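Local coordinates for stage III sporulation protein AF (Bacillus subtilis, PDB 6DCS), which is a membrane-protein component of a sporulation-essential channel and carries a ring-building motif that probably serves assembly, as in secretion systems, at residues 92-95 with 96-99; 78-81 with 82-85; 12-15 with 16-20. All coordinates share one frame; numbering follows the deposited sequence.

How the contacts relate
From the N terminus the chain first meets contact 3, in the opening turns of helix 11-30. It then runs through the antiparallel strands 37-45 and 55-63 and a partly disordered loop to contact 2, where the loop end 78-80, with Thr80 as N-cap, leads into helix 81-106. Contact 1 follows further along that helix. Contacts 1 and 3 join neighbouring turns and contact 2 a cap to the first turn; they lie in series, and none encloses a long loop, nests or crosses. The centres of contacts 1 and 2 lie about 21 Å apart, those of contacts 2 and 3 about 45 Å, on opposite sides of the molecule. The helices of contacts 1 and 3 also touch the sheet.

Contact 1 (92-95 with 96-99)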
loop_
_atom_site.group_PDB
_atom_site.type_symbol
_atom_site.label_atom_id
_atom_site.label_comp_id
_atom_site.label_asym_id
_atom_site.label_seq_id
_atom_site.Cartn_x
_atom_site.Cartn_y
_atom_site.Cartn_z
ATOM N N GLN A 92 8.644 3.654 11.218
ATOM C CA GLN A 92 7.426 2.953 11.613
ATOM C C GLN A 92 6.257 3.903 11.547
ATOM O O GLN A 92 5.194 3.569 11.011
ATOM C CB GLN A 92 7.557 2.392 13.028
ATOM C CG GLN A 92 6.713 1.153 13.288
ATOM C CD GLN A 92 7.132 -0.011 12.401
ATOM O OE1 GLN A 92 8.211 0.008 11.796
ATOM N NE2 GLN A 92 6.266 -1.011 12.289
ATOM N N LYS A 93 6.491 5.133 12.009
ATOM C CA LYS A 93 5.445 6.120 12.221
ATOM C C LYS A 93 5.001 6.727 10.887
ATOM O O LYS A 93 3.820 6.997 10.681
ATOM C CB LYS A 93 5.977 7.167 13.221
ATOM C CG LYS A 93 5.441 8.542 13.077
ATOM C CD LYS A 93 4.077 8.676 13.774
ATOM C CE LYS A 93 3.707 10.101 13.625
ATOM N NZ LYS A 93 3.796 10.531 12.222
ATOM N N GLU A 94 5.932 6.904 9.951
ATOM C CA GLU A 94 5.550 7.229 8.580
ATOM C C GLU A 94 4.635 6.155 8.012
ATOM O O GLU A 94 3.511 6.445 7.593
ATOM C CB GLU A 94 6.801 7.419 7.704
ATOM C CG GLU A 94 6.475 7.599 6.239
ATOM C CD GLU A 94 6.037 9.025 5.885
ATOM O OE1 GLU A 94 6.865 9.804 5.341
ATOM O OE2 GLU A 94 4.862 9.366 6.166
ATOM N N ALA A 95 5.074 4.896 8.039
ATOM C CA ALA A 95 4.276 3.805 7.484
ATOM C C ALA A 95 2.845 3.839 8.016
ATOM O O ALA A 95 1.879 3.818 7.239
ATOM C CB ALA A 95 4.933 2.456 7.799
ATOM N N LYS A 96 2.698 3.933 9.339
ATOM C CA LYS A 96 1.373 3.935 9.931
ATOM C C LYS A 96 0.561 5.157 9.485
ATOM O O LYS A 96 -0.672 5.132 9.525
ATOM C CB LYS A 96 1.504 3.884 11.452
ATOM C CG LYS A 96 0.293 3.343 12.168
ATOM C CD LYS A 96 0.702 2.776 13.535
ATOM C CE LYS A 96 0.757 1.225 13.563
ATOM N NZ LYS A 96 1.837 0.807 14.510
ATOM N N GLN A 97 1.205 6.232 9.048
ATOM C CA GLN A 97 0.393 7.384 8.660
ATOM C C GLN A 97 -0.203 7.237 7.271
ATOM O O GLN A 97 -1.373 7.584 7.080
ATOM C CB GLN A 97 1.191 8.683 8.739
ATOM C CG GLN A 97 0.330 9.948 8.487
ATOM C CD GLN A 97 0.994 10.975 7.553
ATOM O OE1 GLN A 97 1.895 10.645 6.764
ATOM N NE2 GLN A 97 0.590 12.242 7.692
ATOM N N ILE A 98 0.568 6.751 6.294
ATOM C CA ILE A 98 -0.019 6.340 5.014
ATOM C C ILE A 98 -1.159 5.336 5.220
ATOM O O ILE A 98 -2.188 5.413 4.547
ATOM C CB ILE A 98 1.056 5.755 4.090
ATOM C CG1 ILE A 98 2.151 6.781 3.877
ATOM C CG2 ILE A 98 0.440 5.378 2.761
ATOM C CD1 ILE A 98 3.499 6.120 3.640
ATOM N N GLN A 99 -1.001 4.386 6.142
ATOM C CA GLN A 99 -2.111 3.490 6.467
ATOM C C GLN A 99 -3.408 4.208 6.842
ATOM O O GLN A 99 -4.468 3.973 6.247
ATOM C CB GLN A 99 -1.742 2.561 7.623
ATOM C CG GLN A 99 -2.746 1.424 7.766
ATOM C CD GLN A 99 -2.579 0.592 9.022
ATOM O OE1 GLN A 99 -2.630 1.130 10.142
ATOM N NE2 GLN A 99 -2.411 -0.721 8.852
#
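Successive turns in the middle of helix 81-106, the long second helix of the ring-building-motif domain, meet through the residue pairs Glu94-Gln97, Glu94-Ile98 and Ala95-Gln99. The backbone carries the helical ladder: Lys96 N donates to Gln92 O at 3.0 Å, Ile98 N to Glu94 O at 3.2 Å, and Gln99 N to Ala95 O at 3.1 Å. Glu94 O is gripped twice, because Gln97 N reaches it as well, at 2.7 Å; this second donor stands 55° above the carbonyl plane, whereas Ile98 N approaches almost in line with the C=O bond. The longer bond from Gln97 N to Lys93 O is weak, so this amide leans toward an i to i+3 partner. Glu94 has CG opposite its backbone N (chi1 173°) and a bend at chi2, which together bring the carboxylate beside the amide group of Gln97. The two flat groups are turned 27° from each other. The methylene CG of Glu94 also comes to 4.2 Å from Ile98 CD1, a small apolar contact alongside the polar ends. Ala95, Ile98 and Gln99 are buried: Ile98 rests on Tyr36, and Gln99 NE2 bonds to Ile113 O, joining the helix to strand 113-116. The Glu94 carboxylate also lies near that of Glu35. Such close like charges would probably favour protonation of one of the pair, while the buried amide of Gln99 is provided with a backbone acceptor on the sheet.

Contact 2 (78-81 with 82-85); sequences IDTD and HAYV
The Tyr84 ring meets the Asp79 carboxylate at its edge, near the ring plane, with Asp79 OD1 4.2 Å from Tyr84 CD1; the two planes stand 64° apart, and the side chains cross at about a right angle. Asp81 O approaches the same ring obliquely. The His82 imidazole likewise has Thr80 OG1 at its edge, 4.3 Å from His82 ND1. The same hydroxyl caps the helix: Thr80 is the N-cap of helix 81-106, and its OG1 accepts from Ala83 N at 3.1 Å. With chi1 43°, OG1 sits between the backbone N and the carbonyl carbon and so turns back over the first turn, also lying beside the Ala83 methyl. The first i to i+4 bond, Tyr84 N to Thr80 O, is weak, as is Tyr84 N to Asp81 O; Val85 N to Asp81 O is well aligned (3.2 Å, 167°). Asp79 CB packs against Ala83 CB at 4.2 Å, and Asp79 OD1 forms a long, weak ion pair with Lys87. The threonine cap thus satisfies an amide of the first turn, and the acidic group of Asp81, at the first helical position, would probably interact favourably with the positive end of the helix dipole.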
loop_
_atom_site.group_PDB
_atom_site.type_symbol
_atom_site.label_atom_id
_atom_site.label_comp_id
_atom_site.label_asym_id
_atom_site.label_seq_id
_atom_site.Cartn_x
_atom_site.Cartn_y
_atom_site.Cartn_z
ATOM N N ILE A 78 27.238 3.257 11.039
ATOM C CA ILE A 78 27.542 3.251 12.464
ATOM C C ILE A 78 26.680 4.309 13.144
ATOM O O ILE A 78 26.634 5.464 12.706
ATOM C CB ILE A 78 29.045 3.477 12.721
ATOM C CG1 ILE A 78 29.852 2.344 12.059
ATOM C CG2 ILE A 78 29.326 3.607 14.205
ATOM C CD1 ILE A 78 31.185 2.010 12.710
ATOM N N ASP A 79 25.983 3.909 14.206
ATOM C CA ASP A 79 24.989 4.750 14.849
ATOM C C ASP A 79 25.111 4.695 16.361
ATOM O O ASP A 79 25.485 3.678 16.937
ATOM C CB ASP A 79 23.571 4.325 14.493
ATOM C CG ASP A 79 23.225 4.596 13.056
ATOM O OD1 ASP A 79 22.082 4.252 12.666
ATOM O OD2 ASP A 79 24.084 5.131 12.312
ATOM N N THR A 80 24.755 5.794 17.008
ATOM C CA THR A 80 24.517 5.723 18.435
ATOM C C THR A 80 23.331 4.811 18.645
ATOM O O THR A 80 22.559 4.569 17.712
ATOM C CB THR A 80 24.222 7.111 18.990
ATOM O OG1 THR A 80 23.341 7.770 18.079
ATOM C CG2 THR A 80 25.506 7.900 19.144
ATOM N N ASP A 81 23.168 4.294 19.864
ATOM C CA ASP A 81 21.983 3.476 20.065
ATOM C C ASP A 81 20.754 4.333 19.857
ATOM O O ASP A 81 19.770 3.914 19.230
ATOM C CB ASP A 81 21.993 2.807 21.438
ATOM C CG ASP A 81 23.114 1.780 21.572
ATOM O OD1 ASP A 81 24.268 2.095 21.225
ATOM O OD2 ASP A 81 22.875 0.602 21.968
ATOM N N HIS A 82 20.805 5.564 20.366
ATOM C CA HIS A 82 19.652 6.448 20.299
ATOM C C HIS A 82 19.306 6.837 18.864
ATOM O O HIS A 82 18.128 6.905 18.509
ATOM C CB HIS A 82 19.905 7.696 21.147
ATOM C CG HIS A 82 19.252 8.897 20.613
ATOM N ND1 HIS A 82 19.854 9.708 19.673
ATOM C CD2 HIS A 82 18.001 9.370 20.810
ATOM C CE1 HIS A 82 18.997 10.657 19.345
ATOM N NE2 HIS A 82 17.873 10.479 20.025
ATOM N N ALA A 83 20.306 7.128 18.029
ATOM C CA ALA A 83 20.015 7.436 16.623
ATOM C C ALA A 83 19.223 6.322 15.973
ATOM O O ALA A 83 18.306 6.569 15.182
ATOM C CB ALA A 83 21.305 7.638 15.824
ATOM N N TYR A 84 19.574 5.085 16.320
ATOM C CA TYR A 84 19.108 3.898 15.618
ATOM C C TYR A 84 17.645 3.619 15.930
ATOM O O TYR A 84 16.830 3.434 15.020
ATOM C CB TYR A 84 20.042 2.754 16.024
ATOM C CG TYR A 84 19.795 1.349 15.554
ATOM C CD1 TYR A 84 20.232 0.916 14.309
ATOM C CD2 TYR A 84 19.184 0.423 16.397
ATOM C CE1 TYR A 84 20.042 -0.403 13.892
ATOM C CE2 TYR A 84 18.991 -0.901 15.992
ATOM C CZ TYR A 84 19.424 -1.306 14.734
ATOM O OH TYR A 84 19.224 -2.621 14.332
ATOM N N VAL A 85 17.288 3.603 17.203
ATOM C CA VAL A 85 15.908 3.316 17.560
ATOM C C VAL A 85 14.975 4.439 17.097
ATOM O O VAL A 85 13.859 4.179 16.626
ATOM C CB VAL A 85 15.816 3.055 19.079
ATOM C CG1 VAL A 85 16.509 4.175 19.857
ATOM C CG2 VAL A 85 14.358 2.888 19.530
#

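Contact 3 (12-15 with 16-20). With SO4 (sulfate ion), chain C.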
loop_
_atom_site.group_PDB
_atom_site.type_symbol
_atom_site.label_atom_id
_atom_site.label_comp_id
_atom_site.label_asym_id
_atom_site.label_seq_id
_atom_site.Cartn_x
_atom_site.Cartn_y
_atom_site.Cartn_z
ATOM N N ARG A 12 -15.600 -12.704 -11.696
ATOM C CA ARG A 12 -15.242 -12.294 -10.350
ATOM C C ARG A 12 -13.972 -11.462 -10.361
ATOM O O ARG A 12 -13.888 -10.448 -9.671
ATOM C CB ARG A 12 -15.086 -13.516 -9.455
ATOM C CG ARG A 12 -16.320 -13.856 -8.642
ATOM C CD ARG A 12 -15.991 -14.990 -7.674
ATOM N NE ARG A 12 -16.088 -16.317 -8.296
ATOM C CZ ARG A 12 -17.009 -17.222 -7.984
ATOM N NH1 ARG A 12 -17.904 -16.933 -7.053
ATOM N NH2 ARG A 12 -17.030 -18.409 -8.592
ATOM N N ALA A 13 -12.989 -11.844 -11.176
ATOM C CA ALA A 13 -11.768 -11.048 -11.217
ATOM C C ALA A 13 -12.011 -9.693 -11.860
ATOM O O ALA A 13 -11.479 -8.680 -11.392
ATOM C CB ALA A 13 -10.672 -11.783 -11.963
ATOM N N TYR A 14 -12.808 -9.653 -12.935
ATOM C CA TYR A 14 -13.127 -8.387 -13.589
ATOM C C TYR A 14 -13.632 -7.363 -12.581
ATOM O O TYR A 14 -13.136 -6.226 -12.510
ATOM C CB TYR A 14 -14.185 -8.604 -14.673
ATOM C CG TYR A 14 -15.023 -7.359 -14.899
ATOM C CD1 TYR A 14 -14.484 -6.261 -15.548
ATOM C CD2 TYR A 14 -16.334 -7.285 -14.444
ATOM C CE1 TYR A 14 -15.217 -5.138 -15.740
ATOM C CE2 TYR A 14 -17.078 -6.177 -14.637
ATOM C CZ TYR A 14 -16.518 -5.075 -15.286
ATOM O OH TYR A 14 -17.243 -3.900 -15.494
ATOM N N ILE A 15 -14.659 -7.751 -11.826
ATOM C CA ILE A 15 -15.240 -6.866 -10.833
ATOM C C ILE A 15 -14.164 -6.384 -9.890
ATOM O O ILE A 15 -14.043 -5.175 -9.616
ATOM C CB ILE A 15 -16.359 -7.598 -10.082
ATOM C CG1 ILE A 15 -17.568 -7.739 -10.997
ATOM C CG2 ILE A 15 -16.695 -6.893 -8.795
ATOM C CD1 ILE A 15 -18.506 -8.818 -10.528
ATOM N N LEU A 16 -13.351 -7.324 -9.406
ATOM C CA LEU A 16 -12.258 -7.012 -8.496
ATOM C C LEU A 16 -11.242 -6.065 -9.128
ATOM O O LEU A 16 -10.678 -5.217 -8.433
ATOM C CB LEU A 16 -11.595 -8.309 -8.049
ATOM C CG LEU A 16 -10.691 -8.230 -6.839
ATOM C CD1 LEU A 16 -11.485 -7.641 -5.733
ATOM C CD2 LEU A 16 -10.172 -9.589 -6.420
ATOM N N GLU A 17 -11.016 -6.151 -10.441
ATOM C CA GLU A 17 -10.118 -5.172 -11.062
ATOM C C GLU A 17 -10.778 -3.823 -11.257
ATOM O O GLU A 17 -10.080 -2.810 -11.374
ATOM C CB GLU A 17 -9.610 -5.660 -12.414
ATOM C CG GLU A 17 -8.472 -6.687 -12.334
ATOM C CD GLU A 17 -7.115 -6.036 -12.157
ATOM O OE1 GLU A 17 -7.058 -4.797 -11.993
ATOM O OE2 GLU A 17 -6.098 -6.761 -12.198
ATOM N N GLU A 18 -12.109 -3.788 -11.309
ATOM C CA GLU A 18 -12.811 -2.519 -11.429
ATOM C C GLU A 18 -12.756 -1.776 -10.105
ATOM O O GLU A 18 -12.385 -0.598 -10.048
ATOM C CB GLU A 18 -14.253 -2.774 -11.861
ATOM C CG GLU A 18 -15.223 -1.651 -11.600
ATOM C CD GLU A 18 -16.650 -2.054 -11.924
ATOM O OE1 GLU A 18 -16.829 -2.859 -12.874
ATOM O OE2 GLU A 18 -17.584 -1.586 -11.224
ATOM N N MET A 19 -13.103 -2.466 -9.021
ATOM C CA MET A 19 -12.915 -1.915 -7.689
ATOM C C MET A 19 -11.475 -1.472 -7.471
ATOM O O MET A 19 -11.219 -0.557 -6.682
ATOM C CB MET A 19 -13.308 -2.957 -6.628
ATOM C CG MET A 19 -14.799 -3.088 -6.387
ATOM S SD MET A 19 -15.322 -4.247 -5.078
ATOM C CE MET A 19 -14.097 -5.556 -5.191
ATOM N N ALA A 20 -10.522 -2.107 -8.150
ATOM C CA ALA A 20 -9.121 -1.830 -7.873
ATOM C C ALA A 20 -8.644 -0.564 -8.582
ATOM O O ALA A 20 -7.892 0.219 -7.996
ATOM C CB ALA A 20 -8.263 -3.034 -8.259
HETATM S S SO4 C . -15.881 -16.674 -12.634
HETATM O O1 SO4 C . -15.090 -17.840 -13.103
HETATM O O2 SO4 C . -16.368 -16.880 -11.267
HETATM O O3 SO4 C . -16.985 -16.374 -13.572
HETATM O O4 SO4 C . -14.999 -15.515 -12.524
#
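Glu18 reaches back one turn of helix 11-30 to Tyr14. Its CB lies over the previous turn, 3.3 Å from Ile15 O and a little farther from Tyr14 O. CG is opposite the backbone N (chi1 161°) and the chain stays extended, so it carries CD to 4.1 Å from Tyr14 OH and places OE1 at the phenol end, 2.8 Å from that oxygen. The carboxylate and ring planes are 72° apart, with OE1 oblique to the ring. The i to i+4 backbone bonds run from Leu16 N to Arg12 O through Met19 N to Ile15 O, the last at 2.9 Å; Glu18 N also makes a weak bond to Ile15 O.

At the start of the helix a sulfate ion, probably from the crystallisation liquor, accepts from Arg12 N through its O4 at 3.0 Å. Its O2 lies 3.0 Å from Arg12 NE, oblique to the guanidinium, so one residue meets the anion with both its backbone amide and its guanidinium. Arg12 NH1 has a further, weak bond to Glu47 O. On another side of the helix Leu16 touches Leu43 and Ala45 of strand 37-45, and Ile15 touches Val49. This is a helix with polar and apolar sides laid against a small sheet, the first helix of the alpha-beta-beta-alpha-beta order of the ring-building motif.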